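Local coordinates for protein putative P450-like enzyme (Streptomyces himastatinicus ATCC 53653, PDB 5Z9J) that is a heme-binding member of the cytochrome P450 family and probably acts as an iron-dependent monooxygenase in bacterial secondary metabolism, at residues T370-T380 and G389-T397. Numbering follows the deposited sequence.
Sequences TLRADPANPPT and GVATLPVVT
Arg372 and Val396 form an antiparallel hydrogen-bonded pair, with Arg372 N to Val396 O and Val396 N to Arg372 O both 3.0 Å. Their side chains run side by side, and the bent arginine lays one face of its guanidinium over CG1 of Val396, with Arg372 NH1 at 3.6 Å. A long, partly apolar chain suits this exposed face, since its methylenes and flat end shelter the valine while the charged end stays on the exposed side, beside Asp254. The other face is built from methyl contacts around the buried Val395: Leu371, its CG anti to the backbone N (chi1 -163°), brings CD1 against both CG2 of Val395 and CG2 of Thr397.

After the non-hydrogen-bonded pair Ala373–Val395 the strands part around the type I turn from Asp374 to Asn377. Asp374 N still reaches Pro394 O, at 3.1 Å and from above the carbonyl plane, while a water donates to both Pro394 O and Asn377 O. The ring of Pro394 fills the mouth of the loop. The side chains of Pro394 and Asn377 cross at about a right angle, Pro394 CG lying 3.4 Å from Asn377 ND2. Replacing this ring with the single methyl of an alanine is likely to leave a gap beside the Asn377 amide and free it to turn.

Pairing resumes at a classic beta bulge, where Ala391 N and Thr392 N approach Thr380 O from the same face of its plane. On the more solvent-exposed side, Thr380 OG1 and Thr392 OG1 share a short hydrogen bond of 2.5 Å. By contrast, Pro379 CB rests on CD1 of the buried Leu393, 3.8 Å away.

Strand 392-396 is the middle of a three-stranded antiparallel sheet, between 372-373 and 122-124. Leu393 and Val395 pack on helix 125-130, Val390 and Pro379 touch helix 240-255, and Asp254 of that helix accepts a hydrogen bond from Ala373 N.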
loop_
_atom_site.group_PDB
_atom_site.type_symbol
_atom_site.label_atom_id
_atom_site.label_comp_id
_atom_site.label_asym_id
_atom_site.label_seq_id
_atom_site.Cartn_x
_atom_site.Cartn_y
_atom_site.Cartn_z
ATOM N N THR A 370 13.693 -22.009 -11.398
ATOM C CA THR A 370 12.741 -22.650 -12.310
ATOM C C THR A 370 11.316 -22.218 -12.014
ATOM O O THR A 370 10.398 -22.625 -12.723
ATOM C CB THR A 370 12.809 -24.197 -12.251
ATOM O OG1 THR A 370 12.362 -24.656 -10.973
ATOM C CG2 THR A 370 14.222 -24.688 -12.512
ATOM N N LEU A 371 11.136 -21.405 -10.964
ATOM C CA LEU A 371 9.817 -20.921 -10.581
ATOM C C LEU A 371 9.103 -20.315 -11.804
ATOM O O LEU A 371 9.686 -19.519 -12.532
ATOM C CB LEU A 371 9.937 -19.892 -9.473
ATOM C CG LEU A 371 8.661 -19.597 -8.713
ATOM C CD1 LEU A 371 8.380 -20.780 -7.821
ATOM C CD2 LEU A 371 8.809 -18.343 -7.889
ATOM N N ARG A 372 7.857 -20.747 -12.038
ATOM C CA ARG A 372 7.040 -20.258 -13.160
ATOM C C ARG A 372 5.591 -20.079 -12.734
ATOM O O ARG A 372 5.128 -20.757 -11.811
ATOM C CB ARG A 372 7.057 -21.275 -14.312
ATOM C CG ARG A 372 8.294 -21.296 -15.139
ATOM C CD ARG A 372 8.427 -22.624 -15.929
ATOM N NE ARG A 372 7.144 -23.181 -16.369
ATOM C CZ ARG A 372 6.644 -24.344 -15.952
ATOM N NH1 ARG A 372 7.321 -25.071 -15.076
ATOM N NH2 ARG A 372 5.471 -24.782 -16.404
ATOM N N ALA A 373 4.847 -19.249 -13.445
ATOM C CA ALA A 373 3.417 -19.160 -13.180
ATOM C C ALA A 373 2.791 -20.477 -13.643
ATOM O O ALA A 373 3.157 -20.991 -14.685
ATOM C CB ALA A 373 2.779 -17.941 -13.885
ATOM N N ASP A 374 1.917 -21.049 -12.814
ATOM C CA ASP A 374 1.250 -22.322 -13.088
ATOM C C ASP A 374 0.278 -22.117 -14.245
ATOM O O ASP A 374 -0.714 -21.411 -14.098
ATOM C CB ASP A 374 0.499 -22.829 -11.842
ATOM C CG ASP A 374 0.032 -24.302 -11.974
ATOM O OD1 ASP A 374 0.144 -24.861 -13.085
ATOM O OD2 ASP A 374 -0.490 -24.870 -10.968
ATOM N N PRO A 375 0.555 -22.725 -15.403
ATOM C CA PRO A 375 -0.313 -22.457 -16.559
ATOM C C PRO A 375 -1.713 -23.064 -16.431
ATOM O O PRO A 375 -2.680 -22.544 -17.005
ATOM C CB PRO A 375 0.440 -23.101 -17.739
ATOM C CG PRO A 375 1.477 -24.016 -17.135
ATOM C CD PRO A 375 1.504 -23.825 -15.637
ATOM N N ALA A 376 -1.835 -24.124 -15.643
ATOM C CA ALA A 376 -3.134 -24.743 -15.447
ATOM C C ALA A 376 -3.991 -23.935 -14.474
ATOM O O ALA A 376 -5.201 -24.112 -14.420
ATOM C CB ALA A 376 -2.964 -26.172 -14.936
ATOM N N ASN A 377 -3.366 -22.998 -13.776
ATOM C CA ASN A 377 -4.024 -22.306 -12.692
ATOM C C ASN A 377 -3.588 -20.863 -12.612
ATOM O O ASN A 377 -2.698 -20.529 -11.839
ATOM C CB ASN A 377 -3.685 -23.094 -11.410
ATOM C CG ASN A 377 -4.426 -22.631 -10.174
ATOM O OD1 ASN A 377 -5.357 -21.834 -10.229
ATOM N ND2 ASN A 377 -4.026 -23.187 -9.029
ATOM N N PRO A 378 -4.273 -19.971 -13.353
ATOM C CA PRO A 378 -3.906 -18.549 -13.434
ATOM C C PRO A 378 -4.056 -17.830 -12.102
ATOM O O PRO A 378 -4.816 -18.288 -11.268
ATOM C CB PRO A 378 -4.924 -17.981 -14.437
ATOM C CG PRO A 378 -5.348 -19.162 -15.263
ATOM C CD PRO A 378 -5.335 -20.323 -14.315
ATOM N N PRO A 379 -3.383 -16.678 -11.942
ATOM C CA PRO A 379 -3.531 -15.868 -10.736
ATOM C C PRO A 379 -4.900 -15.195 -10.656
ATOM O O PRO A 379 -5.614 -15.086 -11.673
ATOM C CB PRO A 379 -2.459 -14.793 -10.884
ATOM C CG PRO A 379 -2.246 -14.668 -12.455
ATOM C CD PRO A 379 -2.566 -16.036 -12.994
ATOM N N THR A 380 -5.306 -14.822 -9.439
ATOM C CA THR A 380 -6.434 -13.906 -9.275
ATOM C C THR A 380 -5.918 -12.579 -8.753
ATOM O O THR A 380 -4.848 -12.513 -8.131
ATOM C CB THR A 380 -7.522 -14.391 -8.353
ATOM O OG1 THR A 380 -6.980 -14.519 -7.038
ATOM C CG2 THR A 380 -8.055 -15.692 -8.817
ATOM N N GLY A 389 -3.227 -5.522 -8.210
ATOM C CA GLY A 389 -2.249 -6.562 -7.944
ATOM C C GLY A 389 -2.872 -7.930 -7.753
ATOM O O GLY A 389 -4.084 -8.026 -7.674
ATOM N N VAL A 390 -2.040 -8.973 -7.680
ATOM C CA VAL A 390 -2.519 -10.343 -7.618
ATOM C C VAL A 390 -2.843 -10.683 -6.149
ATOM O O VAL A 390 -2.172 -10.189 -5.276
ATOM C CB VAL A 390 -1.492 -11.343 -8.170
ATOM C CG1 VAL A 390 -1.210 -11.085 -9.696
ATOM C CG2 VAL A 390 -0.208 -11.312 -7.370
ATOM N N ALA A 391 -3.941 -11.398 -5.923
ATOM C CA ALA A 391 -4.306 -11.924 -4.588
ATOM C C ALA A 391 -3.834 -13.371 -4.386
ATOM O O ALA A 391 -3.578 -13.828 -3.247
ATOM C CB ALA A 391 -5.817 -11.836 -4.394
ATOM N N THR A 392 -3.722 -14.078 -5.502
ATOM C CA THR A 392 -3.278 -15.471 -5.541
ATOM C C THR A 392 -2.309 -15.629 -6.661
ATOM O O THR A 392 -2.572 -15.144 -7.781
ATOM C CB THR A 392 -4.441 -16.454 -5.820
ATOM O OG1 THR A 392 -5.027 -16.140 -7.107
ATOM C CG2 THR A 392 -5.489 -16.352 -4.789
ATOM N N LEU A 393 -1.188 -16.298 -6.414
ATOM C CA LEU A 393 -0.301 -16.589 -7.533
ATOM C C LEU A 393 0.233 -17.999 -7.440
ATOM O O LEU A 393 1.345 -18.213 -6.914
ATOM C CB LEU A 393 0.840 -15.565 -7.607
ATOM C CG LEU A 393 1.825 -15.705 -8.770
ATOM C CD1 LEU A 393 1.145 -15.760 -10.141
ATOM C CD2 LEU A 393 2.835 -14.558 -8.685
ATOM N N PRO A 394 -0.530 -18.972 -7.961
ATOM C CA PRO A 394 -0.038 -20.349 -8.036
ATOM C C PRO A 394 1.216 -20.453 -8.866
ATOM O O PRO A 394 1.270 -19.933 -10.020
ATOM C CB PRO A 394 -1.173 -21.117 -8.717
ATOM C CG PRO A 394 -2.360 -20.319 -8.478
ATOM C CD PRO A 394 -1.904 -18.869 -8.459
ATOM N N VAL A 395 2.237 -21.050 -8.266
ATOM C CA VAL A 395 3.478 -21.249 -8.977
ATOM C C VAL A 395 3.885 -22.716 -8.999
ATOM O O VAL A 395 3.440 -23.523 -8.152
ATOM C CB VAL A 395 4.599 -20.399 -8.387
ATOM C CG1 VAL A 395 4.359 -18.922 -8.704
ATOM C CG2 VAL A 395 4.727 -20.664 -6.891
ATOM N N VAL A 396 4.654 -23.070 -10.022
ATOM C CA VAL A 396 5.206 -24.405 -10.117
ATOM C C VAL A 396 6.729 -24.334 -10.226
ATOM O O VAL A 396 7.271 -23.442 -10.871
ATOM C CB VAL A 396 4.626 -25.174 -11.334
ATOM C CG1 VAL A 396 4.839 -24.385 -12.611
ATOM C CG2 VAL A 396 5.264 -26.535 -11.449
ATOM N N THR A 397 7.403 -25.273 -9.575
ATOM C CA THR A 397 8.845 -25.435 -9.674
ATOM C C THR A 397 9.111 -26.702 -10.467
ATOM O O THR A 397 10.106 -26.802 -11.181
ATOM C CB THR A 397 9.533 -25.538 -8.294
ATOM O OG1 THR A 397 9.078 -26.720 -7.629
ATOM C CG2 THR A 397 9.215 -24.327 -7.439
HETATM O O HOH W 1 -0.629 -18.650 -11.693
HETATM O O HOH W 2 -5.460 -18.264 -8.804
#